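Local coordinates for probable tRNA pseudouridine synthase D (Methanosarcina mazei, PDB 1Z2Z), which probably converts uridine 13 of transfer RNAs into pseudouridine, as a member of the TruD family of pseudouridine synthases, at residues L282-E287 and L361-V366; I290-A295 and R386-E391; P310-T315 and K382-E387; E347-S350 and I356-G359. All blocks are in the same frame, centred on the assembly; numbering follows the deposited sequence.

Interaction 1: L282-E287 and L361-V366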
loop_
_atom_site.group_PDB
_atom_site.type_symbol
_atom_site.label_atom_id
_atom_site.label_comp_id
_atom_site.label_asym_id
_atom_site.label_seq_id
_atom_site.Cartn_x
_atom_site.Cartn_y
_atom_site.Cartn_z
ATOM N N LEU A 282 -6.846 -9.129 -11.435
ATOM C CA LEU A 282 -7.529 -7.859 -11.618
ATOM C C LEU A 282 -7.318 -7.293 -13.020
ATOM O O LEU A 282 -8.191 -6.605 -13.564
ATOM C CB LEU A 282 -7.033 -6.854 -10.591
ATOM C CG LEU A 282 -8.127 -5.919 -10.081
ATOM C CD1 LEU A 282 -7.527 -5.006 -9.021
ATOM C CD2 LEU A 282 -8.734 -5.110 -11.226
ATOM N N CYS A 283 -6.152 -7.589 -13.594
ATOM C CA CYS A 283 -5.774 -7.130 -14.930
ATOM C C CYS A 283 -6.503 -7.926 -15.987
ATOM O O CYS A 283 -7.206 -7.373 -16.837
ATOM C CB CYS A 283 -4.269 -7.314 -15.141
ATOM S SG CYS A 283 -3.212 -6.229 -14.169
ATOM N N ARG A 284 -6.302 -9.237 -15.933
ATOM C CA ARG A 284 -6.928 -10.158 -16.868
ATOM C C ARG A 284 -8.409 -9.797 -16.958
ATOM O O ARG A 284 -8.983 -9.770 -18.041
ATOM C CB ARG A 284 -6.755 -11.592 -16.368
ATOM C CG ARG A 284 -6.519 -12.598 -17.465
ATOM C CD ARG A 284 -5.216 -12.320 -18.197
ATOM N NE ARG A 284 -4.032 -12.743 -17.452
ATOM C CZ ARG A 284 -2.784 -12.421 -17.793
ATOM N NH1 ARG A 284 -2.564 -11.667 -18.864
ATOM N NH2 ARG A 284 -1.754 -12.855 -17.074
ATOM N N ARG A 285 -9.025 -9.496 -15.820
ATOM C CA ARG A 285 -10.433 -9.138 -15.825
ATOM C C ARG A 285 -10.668 -7.796 -16.504
ATOM O O ARG A 285 -11.717 -7.582 -17.111
ATOM C CB ARG A 285 -10.985 -9.108 -14.403
ATOM C CG ARG A 285 -12.478 -8.831 -14.328
ATOM C CD ARG A 285 -13.035 -9.354 -13.019
ATOM N NE ARG A 285 -14.476 -9.173 -12.896
ATOM C CZ ARG A 285 -15.085 -7.995 -12.938
ATOM N NH1 ARG A 285 -16.403 -7.929 -12.812
ATOM N NH2 ARG A 285 -14.377 -6.887 -13.106
ATOM N N ILE A 286 -9.703 -6.888 -16.388
ATOM C CA ILE A 286 -9.817 -5.580 -17.025
ATOM C C ILE A 286 -9.620 -5.782 -18.525
ATOM O O ILE A 286 -10.121 -5.006 -19.337
ATOM C CB ILE A 286 -8.750 -4.576 -16.506
ATOM C CG1 ILE A 286 -9.032 -4.229 -15.041
ATOM C CG2 ILE A 286 -8.764 -3.304 -17.357
ATOM C CD1 ILE A 286 -7.964 -3.367 -14.368
ATOM N N GLU A 287 -8.878 -6.822 -18.887
ATOM C CA GLU A 287 -8.655 -7.110 -20.292
ATOM C C GLU A 287 -9.888 -7.776 -20.870
ATOM O O GLU A 287 -10.294 -7.474 -21.988
ATOM C CB GLU A 287 -7.454 -8.029 -20.479
ATOM C CG GLU A 287 -6.131 -7.394 -20.128
ATOM C CD GLU A 287 -4.987 -8.342 -20.363
ATOM O OE1 GLU A 287 -5.077 -9.507 -19.912
ATOM O OE2 GLU A 287 -3.996 -7.927 -20.991
ATOM N N LEU A 361 -4.713 -18.889 -12.233
ATOM C CA LEU A 361 -4.139 -19.931 -11.402
ATOM C C LEU A 361 -3.573 -21.014 -12.299
ATOM O O LEU A 361 -2.631 -21.704 -11.924
ATOM C CB LEU A 361 -5.213 -20.532 -10.506
ATOM C CG LEU A 361 -6.143 -19.487 -9.889
ATOM C CD1 LEU A 361 -7.292 -20.199 -9.182
ATOM C CD2 LEU A 361 -5.374 -18.588 -8.934
ATOM N N LYS A 362 -4.150 -21.151 -13.490
ATOM C CA LYS A 362 -3.719 -22.169 -14.440
ATOM C C LYS A 362 -2.339 -21.879 -15.027
ATOM O O LYS A 362 -1.399 -22.649 -14.816
ATOM C CB LYS A 362 -4.748 -22.301 -15.568
ATOM C CG LYS A 362 -4.584 -23.551 -16.427
ATOM C CD LYS A 362 -5.666 -23.622 -17.489
ATOM C CE LYS A 362 -5.543 -24.872 -18.347
ATOM N NZ LYS A 362 -6.591 -24.886 -19.416
ATOM N N GLU A 363 -2.216 -20.777 -15.764
ATOM C CA GLU A 363 -0.941 -20.413 -16.376
ATOM C C GLU A 363 0.150 -20.259 -15.323
ATOM O O GLU A 363 1.320 -20.564 -15.568
ATOM C CB GLU A 363 -1.063 -19.105 -17.170
ATOM C CG GLU A 363 -1.329 -17.860 -16.334
ATOM C CD GLU A 363 -1.202 -16.564 -17.138
ATOM O OE1 GLU A 363 -1.551 -15.482 -16.609
ATOM O OE2 GLU A 363 -0.746 -16.625 -18.302
ATOM N N LEU A 364 -0.239 -19.794 -14.145
ATOM C CA LEU A 364 0.713 -19.592 -13.069
ATOM C C LEU A 364 1.074 -20.906 -12.392
ATOM O O LEU A 364 1.968 -20.955 -11.544
ATOM C CB LEU A 364 0.135 -18.607 -12.056
ATOM C CG LEU A 364 0.947 -17.336 -11.791
ATOM C CD1 LEU A 364 1.318 -16.641 -13.097
ATOM C CD2 LEU A 364 0.124 -16.415 -10.905
ATOM N N GLY A 365 0.382 -21.973 -12.781
ATOM C CA GLY A 365 0.643 -23.279 -12.200
ATOM C C GLY A 365 0.427 -23.287 -10.701
ATOM O O GLY A 365 1.065 -24.049 -9.980
ATOM N N VAL A 366 -0.477 -22.428 -10.238
ATOM C CA VAL A 366 -0.793 -22.322 -8.819
ATOM C C VAL A 366 -1.671 -23.482 -8.383
ATOM O O VAL A 366 -2.516 -23.949 -9.149
ATOM C CB VAL A 366 -1.561 -21.034 -8.508
ATOM C CG1 VAL A 366 -1.760 -20.900 -7.004
ATOM C CG2 VAL A 366 -0.817 -19.848 -9.069
#
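The guanidinium of Arg284 and the carboxylate of Glu363 meet with their planes turned 75° apart, so the two flat groups share one close pair of atoms and do not lie side by side in a two-pronged pairing. That pair is Arg284 NH2 and Glu363 OE1, a salt bridge of 2.7 Å, whereas Glu363 OE2 stays 4.1 Å from the same nitrogen. The side chains come from opposite directions, and the backbones stay well apart: the CA atoms of Arg284 and Leu361, the nearest across the contact, are 11.5 Å from each other. Glu363 spans its share with a chain extended beyond CG, which itself sits between the backbone N and the carbonyl carbon (chi1 67°). Arg284 bends at chi2 and chi3, and its other terminal nitrogen, NH1, reaches forward along its own helix to Glu287 OE1 at 3.5 Å, a long salt bridge whose hydrogen bond is weak. One guanidinium thus joins two carboxylates, which probably stabilises its positive charge at the protein surface. Arg284 also packs on Ile356 of helix 352-363. That helix is closed by a Schellman motif at Gly365, which adopts positive phi, and Val366 N bonds back to Leu361 O at 2.8 Å. Taken together, this is a surface salt-bridge network linking the C-terminal ends of helices 263-287 and 352-363 in the TRUD domain.

Interaction 2: I290-A295 and R386-E391; sequences IPLNRA and REVLLE
Leu292 and Val388 meet through methyl groups, and the side-chain polar bond within the two segments, Arg386 NH1 to Glu387 OE2 at 3.1 Å, lies away from where they touch. In that bond, part of a salt bridge, the carboxylate oxygen is met on its syn side, although the acceptor sits 30° out of the guanidinium plane. The meeting of the two segments themselves is apolar. Leu292 crosses Val388 at about a right angle and brings both its methyls to one branch, Val388 CG1; the nearer is Leu292 CD2 at 3.4 Å. Val388 offers this methyl because CG1 stands anti to its backbone N (chi1 175°). One residue further on, Leu389 CB faces Leu292 CB at 4.1 Å, and Leu389 CD2 reaches the aliphatic CB of Asn293 at 4.0 Å. Leu282 of helix 263-287 packs on both Leu292 and Val388, so that one leucine of the helix touches both sides of the contact. Strand 389-391 pairs through its backbone with strand 165-167, Leu390 bonding to Val166, and Arg285 NH2 bonds to Pro291 O as a polar tie of the loop to helix 263-287. The contact of 290-295 with 386-391 therefore rests on apolar packing, a chemistry that fixes shape and closeness more than direction.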
loop_
_atom_site.group_PDB
_atom_site.type_symbol
_atom_site.label_atom_id
_atom_site.label_comp_id
_atom_site.label_asym_id
_atom_site.label_seq_id
_atom_site.Cartn_x
_atom_site.Cartn_y
_atom_site.Cartn_z
ATOM N N ILE A 290 -14.660 -6.845 -18.675
ATOM C CA ILE A 290 -15.653 -6.840 -17.592
ATOM C C ILE A 290 -15.302 -5.732 -16.585
ATOM O O ILE A 290 -14.361 -5.879 -15.810
ATOM C CB ILE A 290 -15.671 -8.199 -16.820
ATOM C CG1 ILE A 290 -15.671 -9.393 -17.795
ATOM C CG2 ILE A 290 -16.868 -8.235 -15.876
ATOM C CD1 ILE A 290 -16.955 -9.615 -18.581
ATOM N N PRO A 291 -16.068 -4.623 -16.575
ATOM C CA PRO A 291 -15.831 -3.494 -15.671
ATOM C C PRO A 291 -15.744 -3.910 -14.216
ATOM O O PRO A 291 -16.140 -5.018 -13.844
ATOM C CB PRO A 291 -17.004 -2.557 -15.956
ATOM C CG PRO A 291 -18.079 -3.482 -16.375
ATOM C CD PRO A 291 -17.356 -4.461 -17.268
ATOM N N LEU A 292 -15.222 -3.012 -13.390
ATOM C CA LEU A 292 -15.043 -3.312 -11.983
ATOM C C LEU A 292 -16.223 -2.860 -11.134
ATOM O O LEU A 292 -16.352 -3.276 -9.982
ATOM C CB LEU A 292 -13.746 -2.662 -11.486
ATOM C CG LEU A 292 -12.505 -2.912 -12.360
ATOM C CD1 LEU A 292 -11.295 -2.213 -11.759
ATOM C CD2 LEU A 292 -12.252 -4.415 -12.492
ATOM N N ASN A 293 -17.084 -2.017 -11.696
ATOM C CA ASN A 293 -18.243 -1.547 -10.949
ATOM C C ASN A 293 -19.579 -2.115 -11.455
ATOM O O ASN A 293 -20.639 -1.522 -11.243
ATOM C CB ASN A 293 -18.292 -0.020 -10.952
ATOM C CG ASN A 293 -18.260 0.552 -12.336
ATOM O OD1 ASN A 293 -18.414 1.752 -12.524
ATOM N ND2 ASN A 293 -18.053 -0.307 -13.323
ATOM N N ARG A 294 -19.520 -3.262 -12.127
ATOM C CA ARG A 294 -20.712 -3.933 -12.642
ATOM C C ARG A 294 -20.590 -5.438 -12.427
ATOM O O ARG A 294 -19.541 -6.038 -12.684
ATOM C CB ARG A 294 -20.919 -3.639 -14.134
ATOM C CG ARG A 294 -21.498 -2.263 -14.405
ATOM C CD ARG A 294 -21.667 -1.998 -15.892
ATOM N NE ARG A 294 -22.062 -0.611 -16.138
ATOM C CZ ARG A 294 -22.022 -0.009 -17.326
ATOM N NH1 ARG A 294 -21.601 -0.668 -18.400
ATOM N NH2 ARG A 294 -22.398 1.259 -17.441
ATOM N N ALA A 295 -21.664 -6.050 -11.948
ATOM C CA ALA A 295 -21.642 -7.481 -11.691
ATOM C C ALA A 295 -22.162 -8.309 -12.870
ATOM O O ALA A 295 -22.926 -7.818 -13.701
ATOM C CB ALA A 295 -22.453 -7.786 -10.428
ATOM N N ARG A 386 -10.411 -9.798 -1.447
ATOM C CA ARG A 386 -10.340 -8.336 -1.432
ATOM C C ARG A 386 -11.155 -7.713 -2.543
ATOM O O ARG A 386 -11.307 -8.301 -3.610
ATOM C CB ARG A 386 -8.887 -7.862 -1.579
ATOM C CG ARG A 386 -8.119 -7.642 -0.271
ATOM C CD ARG A 386 -8.527 -6.343 0.463
ATOM N NE ARG A 386 -7.423 -5.799 1.263
ATOM C CZ ARG A 386 -7.461 -4.657 1.953
ATOM N NH1 ARG A 386 -8.560 -3.909 1.956
ATOM N NH2 ARG A 386 -6.388 -4.252 2.634
ATOM N N GLU A 387 -11.665 -6.510 -2.297
ATOM C CA GLU A 387 -12.445 -5.804 -3.297
ATOM C C GLU A 387 -11.576 -5.563 -4.527
ATOM O O GLU A 387 -10.375 -5.847 -4.519
ATOM C CB GLU A 387 -12.943 -4.468 -2.753
ATOM C CG GLU A 387 -11.839 -3.522 -2.293
ATOM C CD GLU A 387 -11.324 -3.852 -0.900
ATOM O OE1 GLU A 387 -12.126 -3.805 0.060
ATOM O OE2 GLU A 387 -10.118 -4.152 -0.763
ATOM N N VAL A 388 -12.180 -5.013 -5.575
ATOM C CA VAL A 388 -11.473 -4.769 -6.827
ATOM C C VAL A 388 -11.314 -3.302 -7.194
ATOM O O VAL A 388 -10.243 -2.885 -7.611
ATOM C CB VAL A 388 -12.183 -5.504 -7.985
ATOM C CG1 VAL A 388 -11.530 -5.160 -9.296
ATOM C CG2 VAL A 388 -12.117 -6.988 -7.751
ATOM N N LEU A 389 -12.383 -2.533 -7.057
ATOM C CA LEU A 389 -12.363 -1.121 -7.376
ATOM C C LEU A 389 -12.026 -0.315 -6.130
ATOM O O LEU A 389 -12.453 -0.649 -5.024
ATOM C CB LEU A 389 -13.725 -0.687 -7.900
ATOM C CG LEU A 389 -13.999 0.822 -7.941
ATOM C CD1 LEU A 389 -13.060 1.504 -8.932
ATOM C CD2 LEU A 389 -15.451 1.071 -8.338
ATOM N N LEU A 390 -11.257 0.748 -6.303
ATOM C CA LEU A 390 -10.900 1.586 -5.181
ATOM C C LEU A 390 -11.601 2.926 -5.361
ATOM O O LEU A 390 -11.099 3.811 -6.050
ATOM C CB LEU A 390 -9.387 1.767 -5.134
ATOM C CG LEU A 390 -8.803 2.315 -3.826
ATOM C CD1 LEU A 390 -7.352 1.890 -3.714
ATOM C CD2 LEU A 390 -8.956 3.823 -3.763
ATOM N N GLU A 391 -12.771 3.061 -4.749
ATOM C CA GLU A 391 -13.559 4.281 -4.839
ATOM C C GLU A 391 -12.659 5.510 -4.788
ATOM O O GLU A 391 -11.811 5.630 -3.897
ATOM C CB GLU A 391 -14.579 4.317 -3.695
ATOM C CG GLU A 391 -15.362 5.622 -3.551
ATOM C CD GLU A 391 -16.363 5.845 -4.666
ATOM O OE1 GLU A 391 -17.013 6.917 -4.681
ATOM O OE2 GLU A 391 -16.503 4.949 -5.526
#

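Interaction 3: P310-T315 and K382-E387; sequences PDSSKT and KGTRRE
Two irregular loops of the TRUD domain pack against each other here, with Ser312 meeting Thr384 and Arg385, and Pro310 meeting Glu387. At the start of 382-387, Lys382 curls back so that its NZ makes a weak hydrogen bond to Gly383 O. Thr384 is the first to touch: its OG1 lies 3.3 Å from Ser312 OG in a weak hydrogen bond. The Ser312 hydroxyl reaches it from between its own backbone N and carbonyl carbon (chi1 61°). At Arg385 the two segments come closest, the CA atoms of Ser312 and Arg385 being 5.0 Å apart. Ser312 CB lies against the Arg385 backbone, 3.4 Å from Arg385 N. Only the root of this arginine belongs to the contact, for its guanidinium runs off to a salt bridge with Glu357 and a hydrogen bond to Thr338. Beyond Arg386, Glu387 bends at chi2 (-81°) and lays its carboxylate beside the Pro310 ring, with OE1 nearest CG. A water joins the same two residues, donating to Pro310 O at 3.0 Å and, weakly, to Glu387 OE1 at 3.4 Å.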
loop_
_atom_site.group_PDB
_atom_site.type_symbol
_atom_site.label_atom_id
_atom_site.label_comp_id
_atom_site.label_asym_id
_atom_site.label_seq_id
_atom_site.Cartn_x
_atom_site.Cartn_y
_atom_site.Cartn_z
ATOM N N PRO A 310 -15.733 -3.074 3.640
ATOM C CA PRO A 310 -15.940 -4.330 2.913
ATOM C C PRO A 310 -15.114 -5.472 3.512
ATOM O O PRO A 310 -13.886 -5.401 3.557
ATOM C CB PRO A 310 -15.510 -3.975 1.493
ATOM C CG PRO A 310 -14.434 -2.953 1.719
ATOM C CD PRO A 310 -15.030 -2.087 2.800
ATOM N N ASP A 311 -15.787 -6.521 3.977
ATOM C CA ASP A 311 -15.087 -7.656 4.566
ATOM C C ASP A 311 -15.268 -8.933 3.761
ATOM O O ASP A 311 -16.362 -9.231 3.285
ATOM C CB ASP A 311 -15.573 -7.912 5.992
ATOM C CG ASP A 311 -17.025 -8.337 6.039
ATOM O OD1 ASP A 311 -17.439 -8.934 7.057
ATOM O OD2 ASP A 311 -17.754 -8.065 5.059
ATOM N N SER A 312 -14.187 -9.694 3.634
ATOM C CA SER A 312 -14.212 -10.951 2.900
ATOM C C SER A 312 -14.894 -12.047 3.714
ATOM O O SER A 312 -14.678 -13.232 3.470
ATOM C CB SER A 312 -12.785 -11.386 2.557
ATOM O OG SER A 312 -12.023 -11.597 3.734
ATOM N N SER A 313 -15.708 -11.655 4.687
ATOM C CA SER A 313 -16.403 -12.629 5.518
ATOM C C SER A 313 -17.705 -13.061 4.854
ATOM O O SER A 313 -17.843 -14.195 4.388
ATOM C CB SER A 313 -16.712 -12.033 6.894
ATOM O OG SER A 313 -15.525 -11.686 7.583
ATOM N N LYS A 314 -18.656 -12.135 4.811
ATOM C CA LYS A 314 -19.965 -12.382 4.225
ATOM C C LYS A 314 -19.936 -12.044 2.732
ATOM O O LYS A 314 -20.041 -10.877 2.345
ATOM C CB LYS A 314 -21.008 -11.522 4.947
ATOM C CG LYS A 314 -20.739 -11.348 6.453
ATOM C CD LYS A 314 -20.966 -12.634 7.256
ATOM C CE LYS A 314 -22.408 -12.746 7.748
ATOM N NZ LYS A 314 -23.414 -12.787 6.645
ATOM N N THR A 315 -19.792 -13.074 1.901
ATOM C CA THR A 315 -19.738 -12.895 0.454
ATOM C C THR A 315 -20.823 -13.651 -0.297
ATOM O O THR A 315 -20.737 -14.866 -0.460
ATOM C CB THR A 315 -18.380 -13.343 -0.114
ATOM O OG1 THR A 315 -18.029 -14.620 0.432
ATOM C CG2 THR A 315 -17.305 -12.330 0.219
ATOM N N LYS A 382 -5.447 -19.632 4.163
ATOM C CA LYS A 382 -6.547 -20.257 3.458
ATOM C C LYS A 382 -7.090 -19.359 2.357
ATOM O O LYS A 382 -7.887 -19.802 1.535
ATOM C CB LYS A 382 -7.664 -20.634 4.442
ATOM C CG LYS A 382 -7.943 -19.625 5.576
ATOM C CD LYS A 382 -8.770 -18.412 5.142
ATOM C CE LYS A 382 -9.132 -17.546 6.348
ATOM N NZ LYS A 382 -9.853 -16.283 5.990
ATOM N N GLY A 383 -6.657 -18.101 2.340
ATOM C CA GLY A 383 -7.112 -17.178 1.311
ATOM C C GLY A 383 -8.159 -16.191 1.782
ATOM O O GLY A 383 -8.756 -16.374 2.836
ATOM N N THR A 384 -8.373 -15.140 0.998
ATOM C CA THR A 384 -9.355 -14.111 1.317
ATOM C C THR A 384 -9.927 -13.575 0.013
ATOM O O THR A 384 -9.594 -14.084 -1.057
ATOM C CB THR A 384 -8.711 -12.963 2.130
ATOM O OG1 THR A 384 -9.328 -11.712 1.788
ATOM C CG2 THR A 384 -7.215 -12.899 1.869
ATOM N N ARG A 385 -10.790 -12.567 0.088
ATOM C CA ARG A 385 -11.378 -12.005 -1.123
ATOM C C ARG A 385 -11.484 -10.478 -1.044
ATOM O O ARG A 385 -12.509 -9.936 -0.636
ATOM C CB ARG A 385 -12.755 -12.641 -1.368
ATOM C CG ARG A 385 -13.193 -12.672 -2.831
ATOM C CD ARG A 385 -14.220 -13.778 -3.106
ATOM N NE ARG A 385 -13.782 -14.662 -4.186
ATOM C CZ ARG A 385 -13.873 -14.376 -5.481
ATOM N NH1 ARG A 385 -13.428 -15.240 -6.383
ATOM N NH2 ARG A 385 -14.427 -13.237 -5.879
ATOM N N ARG A 386 -10.411 -9.798 -1.447
ATOM C CA ARG A 386 -10.340 -8.336 -1.432
ATOM C C ARG A 386 -11.155 -7.713 -2.543
ATOM O O ARG A 386 -11.307 -8.301 -3.610
ATOM C CB ARG A 386 -8.887 -7.862 -1.579
ATOM C CG ARG A 386 -8.119 -7.642 -0.271
ATOM C CD ARG A 386 -8.527 -6.343 0.463
ATOM N NE ARG A 386 -7.423 -5.799 1.263
ATOM C CZ ARG A 386 -7.461 -4.657 1.953
ATOM N NH1 ARG A 386 -8.560 -3.909 1.956
ATOM N NH2 ARG A 386 -6.388 -4.252 2.634
ATOM N N GLU A 387 -11.665 -6.510 -2.297
ATOM C CA GLU A 387 -12.445 -5.804 -3.297
ATOM C C GLU A 387 -11.576 -5.563 -4.527
ATOM O O GLU A 387 -10.375 -5.847 -4.519
ATOM C CB GLU A 387 -12.943 -4.468 -2.753
ATOM C CG GLU A 387 -11.839 -3.522 -2.293
ATOM C CD GLU A 387 -11.324 -3.852 -0.900
ATOM O OE1 GLU A 387 -12.126 -3.805 0.060
ATOM O OE2 GLU A 387 -10.118 -4.152 -0.763
HETATM O O HOH W 1 -11.383 -3.835 3.365
#

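Interaction 4: E347-S350 and I356-G359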
loop_
_atom_site.group_PDB
_atom_site.type_symbol
_atom_site.label_atom_id
_atom_site.label_comp_id
_atom_site.label_asym_id
_atom_site.label_seq_id
_atom_site.Cartn_x
_atom_site.Cartn_y
_atom_site.Cartn_z
ATOM N N GLU A 347 -12.978 -19.569 -2.857
ATOM C CA GLU A 347 -14.168 -19.920 -3.611
ATOM C C GLU A 347 -14.133 -19.198 -4.949
ATOM O O GLU A 347 -14.565 -18.050 -5.047
ATOM C CB GLU A 347 -15.416 -19.495 -2.842
ATOM C CG GLU A 347 -16.729 -19.818 -3.526
ATOM C CD GLU A 347 -17.880 -19.000 -2.964
ATOM O OE1 GLU A 347 -17.981 -18.895 -1.723
ATOM O OE2 GLU A 347 -18.691 -18.465 -3.755
ATOM N N PHE A 348 -13.612 -19.861 -5.978
ATOM C CA PHE A 348 -13.550 -19.255 -7.303
ATOM C C PHE A 348 -14.949 -18.803 -7.706
ATOM O O PHE A 348 -15.936 -19.376 -7.267
ATOM C CB PHE A 348 -13.017 -20.261 -8.329
ATOM C CG PHE A 348 -11.735 -20.925 -7.918
ATOM C CD1 PHE A 348 -10.844 -20.283 -7.057
ATOM C CD2 PHE A 348 -11.410 -22.193 -8.400
ATOM C CE1 PHE A 348 -9.642 -20.900 -6.678
ATOM C CE2 PHE A 348 -10.214 -22.821 -8.032
ATOM C CZ PHE A 348 -9.329 -22.173 -7.168
ATOM N N ALA A 349 -15.033 -17.764 -8.528
ATOM C CA ALA A 349 -16.323 -17.262 -8.983
ATOM C C ALA A 349 -16.834 -18.128 -10.147
ATOM O O ALA A 349 -16.146 -19.044 -10.595
ATOM C CB ALA A 349 -16.183 -15.810 -9.421
ATOM N N SER A 350 -18.041 -17.847 -10.627
ATOM C CA SER A 350 -18.600 -18.617 -11.736
ATOM C C SER A 350 -18.906 -17.722 -12.920
ATOM O O SER A 350 -19.051 -16.510 -12.770
ATOM C CB SER A 350 -19.882 -19.339 -11.314
ATOM O OG SER A 350 -19.604 -20.440 -10.463
ATOM N N ILE A 356 -11.714 -16.212 -15.738
ATOM C CA ILE A 356 -10.525 -15.387 -15.580
ATOM C C ILE A 356 -9.707 -15.859 -14.391
ATOM O O ILE A 356 -8.497 -16.064 -14.497
ATOM C CB ILE A 356 -10.890 -13.914 -15.359
ATOM C CG1 ILE A 356 -11.662 -13.387 -16.574
ATOM C CG2 ILE A 356 -9.630 -13.110 -15.092
ATOM C CD1 ILE A 356 -12.191 -11.981 -16.430
ATOM N N GLU A 357 -10.381 -16.046 -13.259
ATOM C CA GLU A 357 -9.713 -16.475 -12.041
ATOM C C GLU A 357 -9.010 -17.808 -12.262
ATOM O O GLU A 357 -7.829 -17.959 -11.951
ATOM C CB GLU A 357 -10.733 -16.559 -10.893
ATOM C CG GLU A 357 -11.569 -15.278 -10.706
ATOM C CD GLU A 357 -12.335 -15.228 -9.384
ATOM O OE1 GLU A 357 -13.075 -14.238 -9.162
ATOM O OE2 GLU A 357 -12.191 -16.169 -8.570
ATOM N N ASN A 358 -9.727 -18.774 -12.819
ATOM C CA ASN A 358 -9.132 -20.082 -13.071
ATOM C C ASN A 358 -8.061 -20.003 -14.161
ATOM O O ASN A 358 -7.179 -20.851 -14.238
ATOM C CB ASN A 358 -10.233 -21.088 -13.441
ATOM C CG ASN A 358 -11.076 -21.496 -12.233
ATOM O OD1 ASN A 358 -10.613 -22.239 -11.362
ATOM N ND2 ASN A 358 -12.310 -20.997 -12.167
ATOM N N GLY A 359 -8.131 -18.970 -14.990
ATOM C CA GLY A 359 -7.143 -18.816 -16.040
ATOM C C GLY A 359 -5.839 -18.205 -15.548
ATOM O O GLY A 359 -4.824 -18.227 -16.252
#
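The hydrogen bonding between the segments rests on one carboxylate oxygen: Ala349 N donates to Glu357 OE2 at 3.3 Å, with an N-H...O angle of 155°. The peptide approaches from above the carboxylate, 64° out of its plane. Arg385, the strongest polar partner of this buried glutamate, grips OE2 a second time through NH1, in a salt bridge that would probably favour the ionised form. Glu357 reaches the loop on a chain extended beyond CG, with CG anti to the carbonyl carbon (chi1 -52°). Two close contacts accompany the bond. Ala349 CB rests 3.5 Å from Glu357 OE1, and Phe348 CA lies 3.6 Å from Glu357 OE2. The aromatic contact is separate and belongs to the next helical residue, Asn358, whose amide stands nearly perpendicular to the Phe348 ring. Asn358 OD1 lies nearest the CD2 corner of that ring, at 3.1 Å, with Phe348 CE2 at 3.4 Å. The other end of the amide, ND2, is turned to the helix itself and bonds to Gly354 O. Phe348 also packs on Leu368, beyond the helix. Such backbone-to-carboxylate bonding and ring packing describe a connecting loop folded back along the helix it leads into, here 352-363 of the TRUD domain.

From the N-terminal side, the chain leaves helix 263-287, where interaction 1 begins, and passes 290-295 and 310-315, the first halves of interactions 2 and 3. Next, 347-350 and 356-359 close the short loop of interaction 4, and only at 361-366 is interaction 1 closed. The loop of interaction 4 falls within the spans of the other three. Interaction 1 crosses both 2 and 3, whose second segments come later and overlap at Arg386 and Glu387, so that interaction 3 lies within the span of 2. Helix 352-363 serves interactions 1 and 4, Arg385 and Glu357 bridge 3 to 4, and Leu282 packing on Val388 joins 1 to 2, tying both helices, strand 389-391 and the loops together.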